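Cobalt-precorrin-5B C(1)-methyltransferase (Archaeoglobus fulgidus, PDB 1SR8) probably catalyses the S-adenosyl-L-methionine-dependent methylation of C-1 in cobalt-precorrin-5B, giving cobalt-precorrin-6A in the anaerobic route to adenosylcobalamin. Local coordinates at residues P5-R10 and E199-I204; G36-G41 and P192-L197; M206-I211 and E229-V234. All coordinates share one frame; numbering follows the deposited sequence.

Interaction 1 (P5-R10 and E199-I204); sequences PIELYR and ETKLKI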
loop_
_atom_site.group_PDB
_atom_site.type_symbol
_atom_site.label_atom_id
_atom_site.label_comp_id
_atom_site.label_asym_id
_atom_site.label_seq_id
_atom_site.Cartn_x
_atom_site.Cartn_y
_atom_site.Cartn_z
ATOM N N PRO A 5 5.441 12.192 1.114
ATOM C CA PRO A 5 4.545 12.117 2.274
ATOM C C PRO A 5 4.413 10.759 2.957
ATOM O O PRO A 5 3.936 10.679 4.082
ATOM C CB PRO A 5 3.217 12.620 1.713
ATOM C CG PRO A 5 3.261 12.173 0.310
ATOM C CD PRO A 5 4.678 12.488 -0.110
ATOM N N ILE A 6 4.842 9.693 2.292
ATOM C CA ILE A 6 4.737 8.357 2.866
ATOM C C ILE A 6 6.067 7.817 3.376
ATOM O O ILE A 6 6.190 7.483 4.562
ATOM C CB ILE A 6 4.153 7.357 1.844
ATOM C CG1 ILE A 6 2.743 7.785 1.452
ATOM C CG2 ILE A 6 4.109 5.949 2.436
ATOM C CD1 ILE A 6 2.215 7.013 0.286
ATOM N N GLU A 7 7.066 7.740 2.498
ATOM C CA GLU A 7 8.356 7.218 2.911
ATOM C C GLU A 7 9.265 8.273 3.520
ATOM O O GLU A 7 10.323 7.949 4.047
ATOM C CB GLU A 7 9.049 6.526 1.753
ATOM C CG GLU A 7 9.970 5.435 2.227
ATOM C CD GLU A 7 10.347 4.471 1.135
ATOM O OE1 GLU A 7 9.467 4.060 0.350
ATOM O OE2 GLU A 7 11.531 4.102 1.071
ATOM N N LEU A 8 8.860 9.534 3.421
ATOM C CA LEU A 8 9.590 10.648 4.030
ATOM C C LEU A 8 10.993 11.053 3.560
ATOM O O LEU A 8 11.660 11.853 4.222
ATOM C CB LEU A 8 9.621 10.434 5.546
ATOM C CG LEU A 8 8.416 10.923 6.360
ATOM C CD1 LEU A 8 7.117 10.738 5.611
ATOM C CD2 LEU A 8 8.394 10.179 7.676
ATOM N N TYR A 9 11.457 10.519 2.439
ATOM C CA TYR A 9 12.769 10.913 1.952
ATOM C C TYR A 9 12.598 12.195 1.150
ATOM O O TYR A 9 11.473 12.607 0.836
ATOM C CB TYR A 9 13.385 9.815 1.079
ATOM C CG TYR A 9 12.438 9.241 0.044
ATOM C CD1 TYR A 9 11.930 10.033 -0.990
ATOM C CD2 TYR A 9 12.041 7.904 0.105
ATOM C CE1 TYR A 9 11.050 9.510 -1.935
ATOM C CE2 TYR A 9 11.159 7.372 -0.837
ATOM C CZ TYR A 9 10.668 8.181 -1.853
ATOM O OH TYR A 9 9.796 7.653 -2.780
ATOM N N ARG A 10 13.717 12.831 0.831
ATOM C CA ARG A 10 13.696 14.063 0.063
ATOM C C ARG A 10 14.003 13.779 -1.396
ATOM O O ARG A 10 14.725 12.836 -1.722
ATOM C CB ARG A 10 14.728 15.040 0.612
ATOM C CG ARG A 10 14.986 16.206 -0.301
ATOM C CD ARG A 10 16.133 17.064 0.183
ATOM N NE ARG A 10 16.188 18.301 -0.582
ATOM C CZ ARG A 10 16.854 19.385 -0.204
ATOM N NH1 ARG A 10 17.536 19.390 0.935
ATOM N NH2 ARG A 10 16.821 20.477 -0.956
ATOM N N GLU A 199 15.945 1.719 -9.111
ATOM C CA GLU A 199 17.077 2.582 -9.459
ATOM C C GLU A 199 16.876 3.991 -8.943
ATOM O O GLU A 199 17.821 4.638 -8.476
ATOM C CB GLU A 199 17.262 2.654 -10.972
ATOM C CG GLU A 199 17.311 1.313 -11.655
ATOM C CD GLU A 199 17.585 1.445 -13.141
ATOM O OE1 GLU A 199 17.039 2.393 -13.763
ATOM O OE2 GLU A 199 18.336 0.597 -13.681
ATOM N N THR A 200 15.637 4.466 -9.053
ATOM C CA THR A 200 15.277 5.802 -8.592
ATOM C C THR A 200 15.453 5.915 -7.074
ATOM O O THR A 200 16.044 6.876 -6.574
ATOM C CB THR A 200 13.800 6.129 -8.931
ATOM O OG1 THR A 200 13.592 6.001 -10.340
ATOM C CG2 THR A 200 13.442 7.543 -8.497
ATOM N N LYS A 201 14.941 4.932 -6.337
ATOM C CA LYS A 201 15.040 4.980 -4.886
ATOM C C LYS A 201 16.483 4.874 -4.400
ATOM O O LYS A 201 16.819 5.409 -3.349
ATOM C CB LYS A 201 14.173 3.893 -4.248
ATOM C CG LYS A 201 13.908 4.153 -2.768
ATOM C CD LYS A 201 12.915 3.179 -2.155
ATOM C CE LYS A 201 11.500 3.377 -2.678
ATOM N NZ LYS A 201 10.542 2.469 -1.979
ATOM N N LEU A 202 17.335 4.190 -5.160
ATOM C CA LEU A 202 18.741 4.067 -4.779
ATOM C C LEU A 202 19.386 5.445 -4.898
ATOM O O LEU A 202 20.142 5.860 -4.026
ATOM C CB LEU A 202 19.472 3.069 -5.685
ATOM C CG LEU A 202 21.004 3.045 -5.581
ATOM C CD1 LEU A 202 21.438 2.796 -4.140
ATOM C CD2 LEU A 202 21.550 1.965 -6.492
ATOM N N LYS A 203 19.069 6.151 -5.981
ATOM C CA LYS A 203 19.596 7.488 -6.209
ATOM C C LYS A 203 19.097 8.443 -5.139
ATOM O O LYS A 203 19.832 9.323 -4.693
ATOM C CB LYS A 203 19.174 8.001 -7.583
ATOM C CG LYS A 203 19.739 7.199 -8.739
ATOM C CD LYS A 203 19.320 7.813 -10.061
ATOM C CE LYS A 203 19.882 7.036 -11.245
ATOM N NZ LYS A 203 19.437 7.639 -12.535
ATOM N N ILE A 204 17.843 8.276 -4.732
ATOM C CA ILE A 204 17.273 9.121 -3.693
ATOM C C ILE A 204 18.018 8.865 -2.387
ATOM O O ILE A 204 18.273 9.786 -1.610
ATOM C CB ILE A 204 15.775 8.815 -3.473
ATOM C CG1 ILE A 204 14.984 9.191 -4.732
ATOM C CG2 ILE A 204 15.257 9.575 -2.257
ATOM C CD1 ILE A 204 13.489 8.898 -4.656
#
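Glu7 and Lys201 reach for each other from opposite directions and close a salt bridge between the N-terminal loop and helix 195-204, with Lys201 NZ 3.0 Å from Glu7 OE1. The ammonium group uses the syn lone pair of OE1, the one on the side of the second oxygen, and lies 3.6 Å from Glu7 OE2. Beside this charged pair sits an apolar contact. Ile204 presents two methyl groups to the Tyr9 ring, the two side chains crossing obliquely: its CG2 lies 3.6 Å from Tyr9 CD1, and its CD1 lies 3.7 Å from Tyr9 CE1 further along the ring. The same CG2 also rests against the backbone of the next residue, 3.3 Å from Arg10 O, so that this single methyl fills the corner between the ring and the main chain.

Torsions bring the groups together. Lys201 leaves the helix with CG anti to its backbone N (chi1 -163°) and then bends at chi3 (-69°), which carries its amine to the carboxylate. Within the loop, Glu7 OE2 lies in the plane of the Tyr9 ring at its edge. The charged groups have other direct partners: Glu7 OE2 accepts a hydrogen bond from Val234 N, and Lys201 NZ binds both Val234 O and the carboxylate of Glu191. Further out, Phe233 of strand 231-234 touches Glu7, Lys201 and Ile204, while Asp4 holds the loop by accepting from the amides of Ile6 and Glu7.

Lys201 NZ thus serves two carboxylates and a carbonyl, and the two oxygens of Glu7 are divided between an ammonium and a backbone amide. Such pairing would compensate charges buried inside the protein and probably keeps both residues ionised, while fixing the loop to the helix and to the end of strand 231-234.

Interaction 2 (G36-G41 and P192-L197); sequences GYLRRG and PWCKKL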
loop_
_atom_site.group_PDB
_atom_site.type_symbol
_atom_site.label_atom_id
_atom_site.label_comp_id
_atom_site.label_asym_id
_atom_site.label_seq_id
_atom_site.Cartn_x
_atom_site.Cartn_y
_atom_site.Cartn_z
ATOM N N GLY A 36 10.915 12.310 -15.036
ATOM C CA GLY A 36 9.499 11.985 -15.068
ATOM C C GLY A 36 8.916 11.612 -13.722
ATOM O O GLY A 36 9.441 12.011 -12.684
ATOM N N TYR A 37 7.831 10.841 -13.746
ATOM C CA TYR A 37 7.143 10.401 -12.532
ATOM C C TYR A 37 6.809 8.909 -12.581
ATOM O O TYR A 37 6.693 8.323 -13.657
ATOM C CB TYR A 37 5.820 11.165 -12.360
ATOM C CG TYR A 37 5.950 12.655 -12.116
ATOM C CD1 TYR A 37 6.191 13.158 -10.833
ATOM C CD2 TYR A 37 5.844 13.569 -13.173
ATOM C CE1 TYR A 37 6.327 14.540 -10.603
ATOM C CE2 TYR A 37 5.980 14.957 -12.955
ATOM C CZ TYR A 37 6.221 15.433 -11.670
ATOM O OH TYR A 37 6.367 16.789 -11.454
ATOM N N LEU A 38 6.684 8.297 -11.407
ATOM C CA LEU A 38 6.271 6.900 -11.301
ATOM C C LEU A 38 4.936 7.029 -10.575
ATOM O O LEU A 38 4.801 7.835 -9.649
ATOM C CB LEU A 38 7.247 6.063 -10.469
ATOM C CG LEU A 38 8.403 5.388 -11.213
ATOM C CD1 LEU A 38 9.328 4.694 -10.224
ATOM C CD2 LEU A 38 7.852 4.384 -12.200
ATOM N N ARG A 39 3.944 6.262 -11.010
ATOM C CA ARG A 39 2.612 6.320 -10.414
ATOM C C ARG A 39 2.379 5.256 -9.331
ATOM O O ARG A 39 2.609 4.069 -9.552
ATOM C CB ARG A 39 1.545 6.182 -11.523
ATOM C CG ARG A 39 1.585 7.282 -12.599
ATOM C CD ARG A 39 1.050 6.796 -13.959
ATOM N NE ARG A 39 -0.331 7.206 -14.246
ATOM C CZ ARG A 39 -0.710 8.422 -14.663
ATOM N NH1 ARG A 39 0.188 9.386 -14.853
ATOM N NH2 ARG A 39 -1.996 8.677 -14.898
ATOM N N ARG A 40 1.946 5.697 -8.154
ATOM C CA ARG A 40 1.625 4.772 -7.073
ATOM C C ARG A 40 0.185 4.316 -7.315
ATOM O O ARG A 40 -0.588 5.008 -7.985
ATOM C CB ARG A 40 1.678 5.469 -5.708
ATOM C CG ARG A 40 3.065 5.762 -5.188
ATOM C CD ARG A 40 3.123 5.456 -3.703
ATOM N NE ARG A 40 4.442 5.687 -3.128
ATOM C CZ ARG A 40 4.914 6.885 -2.795
ATOM N NH1 ARG A 40 4.169 7.965 -2.983
ATOM N NH2 ARG A 40 6.127 7.002 -2.268
ATOM N N GLY A 41 -0.180 3.163 -6.767
ATOM C CA GLY A 41 -1.541 2.681 -6.923
ATOM C C GLY A 41 -2.255 2.783 -5.592
ATOM O O GLY A 41 -1.735 3.387 -4.653
ATOM N N PRO A 192 4.927 1.185 -6.582
ATOM C CA PRO A 192 5.136 0.754 -7.974
ATOM C C PRO A 192 6.443 0.029 -8.266
ATOM O O PRO A 192 7.297 0.519 -9.012
ATOM C CB PRO A 192 5.014 2.053 -8.752
ATOM C CG PRO A 192 5.660 3.023 -7.822
ATOM C CD PRO A 192 5.096 2.646 -6.464
ATOM N N TRP A 193 6.574 -1.165 -7.706
ATOM C CA TRP A 193 7.772 -1.960 -7.891
ATOM C C TRP A 193 8.081 -2.376 -9.321
ATOM O O TRP A 193 7.329 -3.120 -9.946
ATOM C CB TRP A 193 7.711 -3.191 -6.989
ATOM C CG TRP A 193 7.958 -2.831 -5.554
ATOM C CD1 TRP A 193 7.139 -3.079 -4.486
ATOM C CD2 TRP A 193 9.102 -2.134 -5.034
ATOM N NE1 TRP A 193 7.705 -2.580 -3.334
ATOM C CE2 TRP A 193 8.909 -1.995 -3.641
ATOM C CE3 TRP A 193 10.274 -1.614 -5.613
ATOM C CZ2 TRP A 193 9.845 -1.354 -2.814
ATOM C CZ3 TRP A 193 11.206 -0.975 -4.790
ATOM C CH2 TRP A 193 10.984 -0.853 -3.407
ATOM N N CYS A 194 9.212 -1.872 -9.808
ATOM C CA CYS A 194 9.751 -2.143 -11.139
ATOM C C CYS A 194 11.234 -1.748 -11.074
ATOM O O CYS A 194 11.705 -1.277 -10.036
ATOM C CB CYS A 194 9.015 -1.316 -12.196
ATOM S SG CYS A 194 8.909 0.459 -11.861
ATOM N N LYS A 195 11.975 -1.936 -12.159
ATOM C CA LYS A 195 13.393 -1.589 -12.152
ATOM C C LYS A 195 13.590 -0.093 -11.986
ATOM O O LYS A 195 14.448 0.346 -11.222
ATOM C CB LYS A 195 14.066 -2.053 -13.444
ATOM C CG LYS A 195 13.856 -3.527 -13.740
ATOM C CD LYS A 195 14.487 -3.924 -15.070
ATOM C CE LYS A 195 13.697 -5.048 -15.731
ATOM N NZ LYS A 195 12.301 -4.609 -16.057
ATOM N N LYS A 196 12.793 0.689 -12.704
ATOM C CA LYS A 196 12.886 2.138 -12.632
ATOM C C LYS A 196 12.776 2.626 -11.186
ATOM O O LYS A 196 13.537 3.498 -10.764
ATOM C CB LYS A 196 11.789 2.773 -13.482
ATOM C CG LYS A 196 11.694 4.300 -13.378
ATOM C CD LYS A 196 12.899 5.002 -14.001
ATOM C CE LYS A 196 12.707 6.522 -14.047
ATOM N NZ LYS A 196 13.858 7.192 -14.739
ATOM N N LEU A 197 11.832 2.070 -10.432
ATOM C CA LEU A 197 11.665 2.463 -9.034
ATOM C C LEU A 197 12.884 2.072 -8.209
ATOM O O LEU A 197 13.378 2.872 -7.422
ATOM C CB LEU A 197 10.417 1.816 -8.414
ATOM C CG LEU A 197 10.163 2.145 -6.932
ATOM C CD1 LEU A 197 9.927 3.645 -6.772
ATOM C CD2 LEU A 197 8.965 1.361 -6.419
#
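Arg40 and Pro192 bring the two backbones nearest each other, with their CA atoms 5.4 Å apart where strand residues 36-39 give way to loop and the chain at 192-194 heads into a helix. No hydrogen bond joins the segments. Instead the pyrrolidine ring fits against the strand's end: Pro192 CB lies 3.2 Å from Arg39 O, and Pro192 CD packs 3.9 Å from Arg40 CG.

Leu38 carries most of the side-chain packing, spreading its two methyls over the first turn of the helix. CD1 bears on Leu197, 3.4 Å from its CA and 3.6 Å from its CB, whereas CD2 touches Cys194 SG at 4.1 Å. Lys196 CG lies against both methyls, and the NZ of that lysine forms a salt bridge with Asp35. Cys194 occupies the N-cap: its SG, held between backbone N and carbonyl carbon (chi1 52°), accepts a weak hydrogen bond from Leu197 N at 3.6 Å. Beyond Pro192, the guanidinium of Arg40 binds Gly28 O and forms salt bridges with Glu191 and Asp4.

Strand 36-42 is the central member of a three-stranded antiparallel sheet whose outer strand 189-190 leads directly into this turn. The contact is therefore a strand-to-helix packing, in which a helix start weakly capped by Cys194 folds back over the strand beside the one that precedes it.

Interaction 3 (M206-I211 and E229-V234); sequences MQYHRI and EYQPFV
Gln231 N donates to Arg210 O over 2.9 Å in a nearly straight bond (172°), setting strand 231-234 beside strand 210-214. That bond belongs to the parallel bridge between Ile211 and Gln231, in which Ile211 CA also comes 3.3 Å from Gln231 O in a CA-H...O contact. Further backbone bonds link Gln231 and Phe233 to Ala212, while Ile211 bonds to strand 248-253 on its other side.

The Tyr208 ring lies over the Gln231 side chain. Gln231 CG forms a CH-pi contact 3.4 Å from the Tyr208 ring centroid, almost exactly on the ring normal, and the amide stacks on the ring with the planes 21° apart. A bend at chi2 (59°) turns that amide along the ring rather than past it, leaving Gln231 OE1 3.5 Å from Tyr208 CE1. The Phe233 and Tyr208 rings meet obliquely, with Tyr208 CD2 at the edge of the Phe233 ring, 3.8 Å from Phe233 CZ, and Phe233 CE2 meets Ile211 CG2 at the same distance. The apolar patch thus runs from Tyr208 through Phe233 to Ile211.

Near the start of the strand, the Tyr230 ring turns its edge to the backbone, with CD1 3.4 Å from Ile211 N, and Arg210 CB packs obliquely against that ring. Arg210 CB also lies 3.5 Å from Glu229 O.

The two strands belong to a beta-alpha-beta unit that crosses over through helix 217-226. Strand 231-234 is an edge strand of a four-stranded parallel sheet within this chain. Backbone bonding sets the strand register, while the CG methylene of Gln231 meets the centre of the Tyr208 face and the amide continues along it. Aliphatic and amide groups together thus cover the ring, and its hydroxyl bonds to Arg10 N, linking this sheet edge to the N-terminal loop.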
loop_
_atom_site.group_PDB
_atom_site.type_symbol
_atom_site.label_atom_id
_atom_site.label_comp_id
_atom_site.label_asym_id
_atom_site.label_seq_id
_atom_site.Cartn_x
_atom_site.Cartn_y
_atom_site.Cartn_z
ATOM N N MET A 206 20.996 8.144 -2.096
ATOM C CA MET A 206 22.376 8.599 -2.215
ATOM C C MET A 206 22.544 9.965 -1.557
ATOM O O MET A 206 23.660 10.436 -1.376
ATOM C CB MET A 206 22.784 8.691 -3.686
ATOM C CG MET A 206 22.702 7.378 -4.430
ATOM S SD MET A 206 24.195 6.403 -4.380
ATOM C CE MET A 206 24.206 5.888 -6.014
ATOM N N GLN A 207 21.434 10.607 -1.210
ATOM C CA GLN A 207 21.495 11.914 -0.565
ATOM C C GLN A 207 21.782 11.750 0.919
ATOM O O GLN A 207 21.981 12.731 1.626
ATOM C CB GLN A 207 20.166 12.648 -0.708
ATOM C CG GLN A 207 19.754 12.941 -2.115
ATOM C CD GLN A 207 18.286 13.288 -2.202
ATOM O OE1 GLN A 207 17.430 12.412 -2.086
ATOM N NE2 GLN A 207 17.980 14.574 -2.390
ATOM N N TYR A 208 21.795 10.508 1.387
ATOM C CA TYR A 208 22.019 10.218 2.802
ATOM C C TYR A 208 23.213 9.309 2.978
ATOM O O TYR A 208 23.402 8.370 2.208
ATOM C CB TYR A 208 20.775 9.542 3.392
ATOM C CG TYR A 208 19.520 10.364 3.240
ATOM C CD1 TYR A 208 19.182 11.326 4.188
ATOM C CD2 TYR A 208 18.678 10.201 2.134
ATOM C CE1 TYR A 208 18.036 12.110 4.051
ATOM C CE2 TYR A 208 17.519 10.985 1.980
ATOM C CZ TYR A 208 17.207 11.938 2.950
ATOM O OH TYR A 208 16.076 12.718 2.841
ATOM N N HIS A 209 24.018 9.581 3.996
ATOM C CA HIS A 209 25.190 8.758 4.237
ATOM C C HIS A 209 24.784 7.435 4.881
ATOM O O HIS A 209 25.240 6.367 4.469
ATOM C CB HIS A 209 26.199 9.488 5.131
ATOM C CG HIS A 209 27.423 8.682 5.422
ATOM N ND1 HIS A 209 28.275 8.246 4.431
ATOM C CD2 HIS A 209 27.899 8.170 6.582
ATOM C CE1 HIS A 209 29.222 7.496 4.967
ATOM N NE2 HIS A 209 29.016 7.434 6.271
ATOM N N ARG A 210 23.918 7.515 5.887
ATOM C CA ARG A 210 23.447 6.329 6.589
ATOM C C ARG A 210 22.026 6.010 6.145
ATOM O O ARG A 210 21.166 6.885 6.123
ATOM C CB ARG A 210 23.485 6.572 8.100
ATOM C CG ARG A 210 24.829 7.094 8.591
ATOM C CD ARG A 210 24.901 7.198 10.115
ATOM N NE ARG A 210 26.156 7.808 10.566
ATOM C CZ ARG A 210 26.402 9.119 10.562
ATOM N NH1 ARG A 210 25.475 9.971 10.138
ATOM N NH2 ARG A 210 27.580 9.584 10.970
ATOM N N ILE A 211 21.783 4.759 5.775
ATOM C CA ILE A 211 20.445 4.366 5.333
ATOM C C ILE A 211 20.019 2.984 5.823
ATOM O O ILE A 211 20.825 2.050 5.866
ATOM C CB ILE A 211 20.323 4.365 3.775
ATOM C CG1 ILE A 211 21.298 3.339 3.168
ATOM C CG2 ILE A 211 20.560 5.767 3.235
ATOM C CD1 ILE A 211 20.959 2.885 1.742
ATOM N N GLU A 229 19.097 7.485 13.311
ATOM C CA GLU A 229 20.100 8.189 12.510
ATOM C C GLU A 229 20.377 7.591 11.120
ATOM O O GLU A 229 21.333 7.976 10.451
ATOM C CB GLU A 229 21.412 8.325 13.297
ATOM C CG GLU A 229 22.240 7.051 13.447
ATOM C CD GLU A 229 21.685 6.065 14.465
ATOM O OE1 GLU A 229 22.460 5.196 14.916
ATOM O OE2 GLU A 229 20.485 6.139 14.808
ATOM N N TYR A 230 19.538 6.650 10.698
ATOM C CA TYR A 230 19.653 6.017 9.380
ATOM C C TYR A 230 18.416 6.424 8.610
ATOM O O TYR A 230 17.316 6.331 9.150
ATOM C CB TYR A 230 19.647 4.496 9.511
ATOM C CG TYR A 230 20.960 3.907 9.924
ATOM C CD1 TYR A 230 21.912 3.565 8.970
ATOM C CD2 TYR A 230 21.256 3.690 11.266
ATOM C CE1 TYR A 230 23.122 3.018 9.332
ATOM C CE2 TYR A 230 22.467 3.146 11.645
ATOM C CZ TYR A 230 23.398 2.810 10.671
ATOM O OH TYR A 230 24.608 2.259 11.027
ATOM N N GLN A 231 18.568 6.878 7.372
ATOM C CA GLN A 231 17.383 7.253 6.600
ATOM C C GLN A 231 16.687 5.953 6.168
ATOM O O GLN A 231 17.245 5.148 5.407
ATOM C CB GLN A 231 17.762 8.082 5.376
ATOM C CG GLN A 231 16.578 8.799 4.731
ATOM C CD GLN A 231 15.873 9.739 5.691
ATOM O OE1 GLN A 231 16.499 10.308 6.583
ATOM N NE2 GLN A 231 14.569 9.924 5.504
ATOM N N PRO A 232 15.454 5.731 6.657
ATOM C CA PRO A 232 14.694 4.522 6.327
ATOM C C PRO A 232 14.089 4.495 4.924
ATOM O O PRO A 232 13.388 5.426 4.507
ATOM C CB PRO A 232 13.645 4.468 7.436
ATOM C CG PRO A 232 13.347 5.913 7.672
ATOM C CD PRO A 232 14.710 6.587 7.603
ATOM N N PHE A 233 14.385 3.407 4.216
ATOM C CA PHE A 233 13.922 3.171 2.852
ATOM C C PHE A 233 13.346 1.773 2.736
ATOM O O PHE A 233 13.771 0.858 3.440
ATOM C CB PHE A 233 15.087 3.299 1.865
ATOM C CG PHE A 233 15.534 4.713 1.645
ATOM C CD1 PHE A 233 14.805 5.563 0.814
ATOM C CD2 PHE A 233 16.649 5.220 2.311
ATOM C CE1 PHE A 233 15.173 6.890 0.653
ATOM C CE2 PHE A 233 17.024 6.555 2.155
ATOM C CZ PHE A 233 16.288 7.387 1.329
ATOM N N VAL A 234 12.370 1.609 1.850
ATOM C CA VAL A 234 11.780 0.305 1.630
ATOM C C VAL A 234 12.263 -0.174 0.279
ATOM O O VAL A 234 11.990 0.449 -0.744
ATOM C CB VAL A 234 10.248 0.357 1.608
ATOM C CG1 VAL A 234 9.705 -1.017 1.249
ATOM C CG2 VAL A 234 9.721 0.792 2.957
HETATM O O HOH W 1 23.075 9.951 10.373
#

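How the interactions relate
From the N terminus, residues 5-10 open the longest of the three loops, which interaction 1 closes at helix 195-204. Interaction 2 is nested within it: 36-41 packs on 192-197 at the beginning of that same helix, so interaction 2 joins the first turn of the helix to the small antiparallel sheet and interaction 1 joins its second half to the N-terminal loop. Interaction 3 follows in series, closing a short loop around helix 217-226 at the edge of the parallel sheet. Its last residue, Val234, adjoins both the Glu7-Lys201 pair of interaction 1 and Trp193 of interaction 2. Helix 195-204 thus lies between the antiparallel sheet and the beta-alpha-beta unit.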